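Local coordinates for mandelate racemase/muconate lactonizing protein (Paenibacillus sp., PDB 3V5C) that binds magnesium in an enolase-type barrel and probably dehydrates galacturonate, at residues L180-R192 with L216-L229. The protein carries 1 engineered substitution. Sequence-based numbering, arbitrary orientation. Where two conformers were deposited one is given.
Sequences LWEGTKRDIAIVR and LTKEVLAALSDVNL
Leu180 O accepts two hydrogen bonds from Thr184, whose side chain, like that of Leu180, packs on Leu216. Thr184 OG1 lies 2.8 Å from Leu180 O, and Thr184 N reaches the same oxygen from the other face of its plane. With OG1 beside the backbone N (chi1 -52°), CG2 is left to meet Val220 CG2 at 3.5 Å. Replacing Thr184 by alanine would probably leave Leu180 O with only the backbone donor of this pair and open a gap beside Val220. Leu180 CD1 meets Leu216 CD1 at 3.9 Å. Glu219 OE1 meets the edge of the Trp181 ring at CZ3, near its plane.

Helices 180-198 and 214-223 are consecutive outer helices of the TIM barrel. They follow parallel neighbouring strands 167-170 and 204-207, and the segments cross at -35°. Ile188 CD1 presses on Ala223 CB at 3.6 Å, while its CG2 branch touches Leu224 CD2. Val191 lies across Leu224 at about a right angle, its CG1 3.8 Å from Leu224 CD1. CG1 also touches Leu229 CD2, past the type I turn from Leu224 to Val227 that leads toward strand 231-233. In one of two Arg192 conformers, NH1 and NH2 both bond Asp226 OD1 end-on; this salt bridge is therefore doubtful.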
loop_
_atom_site.group_PDB
_atom_site.type_symbol
_atom_site.label_atom_id
_atom_site.label_comp_id
_atom_site.label_asym_id
_atom_site.label_seq_id
_atom_site.Cartn_x
_atom_site.Cartn_y
_atom_site.Cartn_z
ATOM N N LEU A 180 -7.960 14.294 25.404
ATOM C CA LEU A 180 -6.572 13.878 25.276
ATOM C C LEU A 180 -6.168 12.680 26.141
ATOM O O LEU A 180 -5.675 11.668 25.639
ATOM C CB LEU A 180 -5.670 15.065 25.600
ATOM C CG LEU A 180 -4.174 14.804 25.518
ATOM C CD1 LEU A 180 -3.775 14.507 24.084
ATOM C CD2 LEU A 180 -3.403 15.999 26.072
ATOM N N TRP A 181 -6.361 12.793 27.446
ATOM C CA TRP A 181 -5.878 11.759 28.347
ATOM C C TRP A 181 -6.693 10.465 28.250
ATOM O O TRP A 181 -6.123 9.384 28.196
ATOM C CB TRP A 181 -5.795 12.296 29.778
ATOM C CG TRP A 181 -4.919 13.513 29.837
ATOM C CD1 TRP A 181 -5.317 14.800 30.063
ATOM C CD2 TRP A 181 -3.504 13.567 29.610
ATOM N NE1 TRP A 181 -4.237 15.647 30.014
ATOM C CE2 TRP A 181 -3.111 14.916 29.738
ATOM C CE3 TRP A 181 -2.531 12.608 29.324
ATOM C CZ2 TRP A 181 -1.787 15.329 29.596
ATOM C CZ3 TRP A 181 -1.210 13.021 29.177
ATOM C CH2 TRP A 181 -0.852 14.368 29.312
ATOM N N GLU A 182 -8.015 10.587 28.221
ATOM C CA GLU A 182 -8.876 9.421 28.068
ATOM C C GLU A 182 -8.587 8.694 26.763
ATOM O O GLU A 182 -8.516 7.476 26.735
ATOM C CB GLU A 182 -10.338 9.839 28.091
ATOM C CG GLU A 182 -11.271 8.654 28.051
ATOM C CD GLU A 182 -12.728 9.039 27.922
ATOM O OE1 GLU A 182 -13.056 10.251 27.989
ATOM O OE2 GLU A 182 -13.548 8.113 27.737
ATOM N N GLY A 183 -8.425 9.450 25.685
ATOM C CA GLY A 183 -8.190 8.841 24.381
ATOM C C GLY A 183 -6.874 8.085 24.347
ATOM O O GLY A 183 -6.764 7.024 23.708
ATOM N N THR A 184 -5.855 8.639 25.000
ATOM C CA THR A 184 -4.563 7.967 25.058
ATOM C C THR A 184 -4.629 6.681 25.895
ATOM O O THR A 184 -4.080 5.637 25.511
ATOM C CB THR A 184 -3.463 8.940 25.532
ATOM O OG1 THR A 184 -3.508 10.122 24.716
ATOM C CG2 THR A 184 -2.076 8.310 25.426
ATOM N N LYS A 185 -5.293 6.750 27.049
ATOM C CA LYS A 185 -5.535 5.544 27.846
ATOM C C LYS A 185 -6.269 4.471 27.023
ATOM O O LYS A 185 -5.942 3.282 27.088
ATOM C CB LYS A 185 -6.328 5.901 29.106
ATOM C CG LYS A 185 -6.487 4.756 30.096
ATOM C CD LYS A 185 -7.310 5.207 31.311
ATOM C CE LYS A 185 -8.055 4.048 31.957
ATOM N NZ LYS A 185 -9.173 4.545 32.806
ATOM N N ARG A 186 -7.234 4.913 26.225
ATOM C CA ARG A 186 -8.051 3.999 25.416
ATOM C C ARG A 186 -7.204 3.393 24.302
ATOM O O ARG A 186 -7.307 2.194 24.048
ATOM C CB ARG A 186 -9.328 4.695 24.900
ATOM C CG ARG A 186 -10.074 4.010 23.741
ATOM C CD ARG A 186 -11.344 3.240 24.081
ATOM N NE ARG A 186 -12.387 3.953 24.836
ATOM C CZ ARG A 186 -13.562 4.380 24.359
ATOM N NH1 ARG A 186 -13.911 4.245 23.072
ATOM N NH2 ARG A 186 -14.415 4.951 25.200
ATOM N N ASP A 187 -6.344 4.201 23.664
ATOM C CA ASP A 187 -5.420 3.675 22.663
ATOM C C ASP A 187 -4.655 2.492 23.235
ATOM O O ASP A 187 -4.561 1.439 22.608
ATOM C CB ASP A 187 -4.352 4.702 22.254
ATOM C CG ASP A 187 -4.867 5.820 21.367
ATOM O OD1 ASP A 187 -5.942 5.719 20.727
ATOM O OD2 ASP A 187 -4.140 6.848 21.316
ATOM N N ILE A 188 -4.066 2.700 24.416
ATOM C CA ILE A 188 -3.192 1.702 25.041
ATOM C C ILE A 188 -3.961 0.403 25.313
ATOM O O ILE A 188 -3.480 -0.685 24.992
ATOM C CB ILE A 188 -2.596 2.233 26.349
ATOM C CG1 ILE A 188 -1.584 3.339 26.026
ATOM C CG2 ILE A 188 -1.901 1.093 27.119
ATOM C CD1 ILE A 188 -1.262 4.273 27.182
ATOM N N ALA A 189 -5.149 0.546 25.903
ATOM C CA ALA A 189 -5.995 -0.595 26.228
ATOM C C ALA A 189 -6.350 -1.375 24.972
ATOM O O ALA A 189 -6.375 -2.603 24.982
ATOM C CB ALA A 189 -7.268 -0.125 26.911
ATOM N N ILE A 190 -6.664 -0.658 23.898
ATOM C CA ILE A 190 -7.000 -1.316 22.638
ATOM C C ILE A 190 -5.807 -2.084 22.069
ATOM O O ILE A 190 -5.935 -3.224 21.617
ATOM C CB ILE A 190 -7.552 -0.302 21.614
ATOM C CG1 ILE A 190 -8.951 0.154 22.044
ATOM C CG2 ILE A 190 -7.574 -0.905 20.205
ATOM C CD1 ILE A 190 -9.523 1.309 21.252
ATOM N N VAL A 191 -4.643 -1.455 22.058
ATOM C CA VAL A 191 -3.469 -2.137 21.569
ATOM C C VAL A 191 -3.184 -3.402 22.368
ATOM O O VAL A 191 -2.936 -4.450 21.796
ATOM C CB VAL A 191 -2.261 -1.222 21.533
ATOM C CG1 VAL A 191 -1.035 -2.027 21.098
ATOM C CG2 VAL A 191 -2.527 -0.064 20.560
ATOM N N ARG A 192 -3.247 -3.307 23.691
ATOM C CA ARG A 192 -3.080 -4.490 24.528
ATOM C C ARG A 192 -4.078 -5.575 24.140
ATOM O O ARG A 192 -3.719 -6.742 23.990
ATOM C CB ARG A 192 -3.311 -4.146 26.002
ATOM C CG ARG A 192 -2.288 -3.248 26.631
ATOM C CD ARG A 192 -2.482 -3.218 28.151
ATOM N NE ARG A 192 -1.391 -2.519 28.816
ATOM C CZ ARG A 192 -0.164 -3.013 28.936
ATOM N NH1 ARG A 192 0.116 -4.210 28.438
ATOM N NH2 ARG A 192 0.782 -2.320 29.553
ATOM N N LEU A 216 3.822 12.226 24.323
ATOM C CA LEU A 216 2.689 11.300 24.235
ATOM C C LEU A 216 3.162 9.960 23.709
ATOM O O LEU A 216 2.735 8.903 24.183
ATOM C CB LEU A 216 1.591 11.835 23.326
ATOM C CG LEU A 216 0.634 12.822 23.966
ATOM C CD1 LEU A 216 -0.181 13.548 22.892
ATOM C CD2 LEU A 216 -0.286 12.109 24.976
ATOM N N THR A 217 4.045 10.013 22.712
ATOM C CA THR A 217 4.578 8.807 22.100
ATOM C C THR A 217 5.323 7.976 23.119
ATOM O O THR A 217 5.111 6.770 23.205
ATOM C CB THR A 217 5.494 9.162 20.922
ATOM O OG1 THR A 217 4.709 9.864 19.947
ATOM C CG2 THR A 217 6.070 7.890 20.305
ATOM N N LYS A 218 6.176 8.624 23.907
ATOM C CA LYS A 218 6.927 7.912 24.927
ATOM C C LYS A 218 6.000 7.339 25.998
ATOM O O LYS A 218 6.266 6.255 26.529
ATOM C CB LYS A 218 7.963 8.843 25.566
ATOM C CG LYS A 218 9.102 9.188 24.612
ATOM C CD LYS A 218 10.045 10.188 25.284
ATOM C CE LYS A 218 11.262 10.427 24.407
ATOM N NZ LYS A 218 12.166 11.452 25.024
ATOM N N GLU A 219 4.926 8.059 26.311
ATOM C CA GLU A 219 3.991 7.569 27.326
ATOM C C GLU A 219 3.324 6.292 26.844
ATOM O O GLU A 219 3.199 5.322 27.599
ATOM C CB GLU A 219 2.934 8.603 27.665
ATOM C CG GLU A 219 1.834 8.080 28.546
ATOM C CD GLU A 219 1.067 9.188 29.236
ATOM O OE1 GLU A 219 1.625 10.302 29.400
ATOM O OE2 GLU A 219 -0.100 8.939 29.612
ATOM N N VAL A 220 2.902 6.291 25.584
ATOM C CA VAL A 220 2.254 5.120 25.016
ATOM C C VAL A 220 3.216 3.933 24.875
ATOM O O VAL A 220 2.879 2.796 25.239
ATOM C CB VAL A 220 1.653 5.476 23.673
ATOM C CG1 VAL A 220 1.210 4.227 22.942
ATOM C CG2 VAL A 220 0.500 6.460 23.866
ATOM N N LEU A 221 4.416 4.189 24.363
ATOM C CA LEU A 221 5.410 3.135 24.195
ATOM C C LEU A 221 5.812 2.525 25.537
ATOM O O LEU A 221 5.976 1.304 25.631
ATOM C CB LEU A 221 6.647 3.653 23.464
ATOM C CG LEU A 221 6.416 4.017 22.000
ATOM C CD1 LEU A 221 7.659 4.626 21.390
ATOM C CD2 LEU A 221 6.011 2.773 21.236
ATOM N N ALA A 222 5.965 3.361 26.561
ATOM C CA ALA A 222 6.324 2.852 27.880
ATOM C C ALA A 222 5.192 1.985 28.416
ATOM O O ALA A 222 5.435 0.880 28.901
ATOM C CB ALA A 222 6.657 3.993 28.839
ATOM N N ALA A 223 3.957 2.473 28.310
ATOM C CA ALA A 223 2.809 1.713 28.800
ATOM C C ALA A 223 2.759 0.348 28.122
ATOM O O ALA A 223 2.385 -0.645 28.746
ATOM C CB ALA A 223 1.518 2.486 28.573
ATOM N N LEU A 224 3.175 0.296 26.862
ATOM C CA LEU A 224 3.155 -0.937 26.083
ATOM C C LEU A 224 4.479 -1.709 26.098
ATOM O O LEU A 224 4.720 -2.523 25.218
ATOM C CB LEU A 224 2.696 -0.671 24.647
ATOM C CG LEU A 224 1.275 -0.105 24.503
ATOM C CD1 LEU A 224 1.049 0.464 23.118
ATOM C CD2 LEU A 224 0.213 -1.172 24.810
ATOM N N SER A 225 5.310 -1.460 27.109
ATOM C CA SER A 225 6.599 -2.148 27.257
ATOM C C SER A 225 6.453 -3.662 27.206
ATOM O O SER A 225 7.263 -4.357 26.583
ATOM C CB SER A 225 7.250 -1.774 28.586
ATOM O OG SER A 225 7.691 -0.428 28.574
ATOM N N ASP A 226 5.421 -4.166 27.878
ATOM C CA ASP A 226 5.210 -5.607 27.989
ATOM C C ASP A 226 4.557 -6.176 26.738
ATOM O O ASP A 226 4.298 -7.373 26.648
ATOM C CB ASP A 226 4.375 -5.951 29.228
ATOM C CG ASP A 226 3.176 -5.027 29.416
ATOM O OD1 ASP A 226 2.896 -4.183 28.533
ATOM O OD2 ASP A 226 2.502 -5.152 30.464
ATOM N N VAL A 227 4.289 -5.308 25.774
ATOM C CA VAL A 227 3.674 -5.720 24.529
ATOM C C VAL A 227 4.711 -5.624 23.429
ATOM O O VAL A 227 5.427 -4.634 23.330
ATOM C CB VAL A 227 2.503 -4.795 24.160
ATOM C CG1 VAL A 227 2.024 -5.088 22.761
ATOM C CG2 VAL A 227 1.374 -4.918 25.172
ATOM N N ASN A 228 4.805 -6.649 22.598
ATOM C CA ASN A 228 5.765 -6.593 21.507
ATOM C C ASN A 228 5.143 -5.829 20.351
ATOM O O ASN A 228 4.145 -6.259 19.780
ATOM C CB ASN A 228 6.223 -7.993 21.092
ATOM C CG ASN A 228 6.938 -8.729 22.217
ATOM O OD1 ASN A 228 6.573 -9.853 22.568
ATOM N ND2 ASN A 228 7.956 -8.092 22.791
ATOM N N LEU A 229 5.709 -4.663 20.063
ATOM C CA LEU A 229 5.241 -3.795 18.990
ATOM C C LEU A 229 6.279 -3.858 17.889
ATOM O O LEU A 229 7.469 -3.646 18.137
ATOM C CB LEU A 229 5.141 -2.352 19.477
ATOM C CG LEU A 229 4.072 -2.026 20.517
ATOM C CD1 LEU A 229 4.227 -0.580 20.923
ATOM C CD2 LEU A 229 2.692 -2.275 19.921
#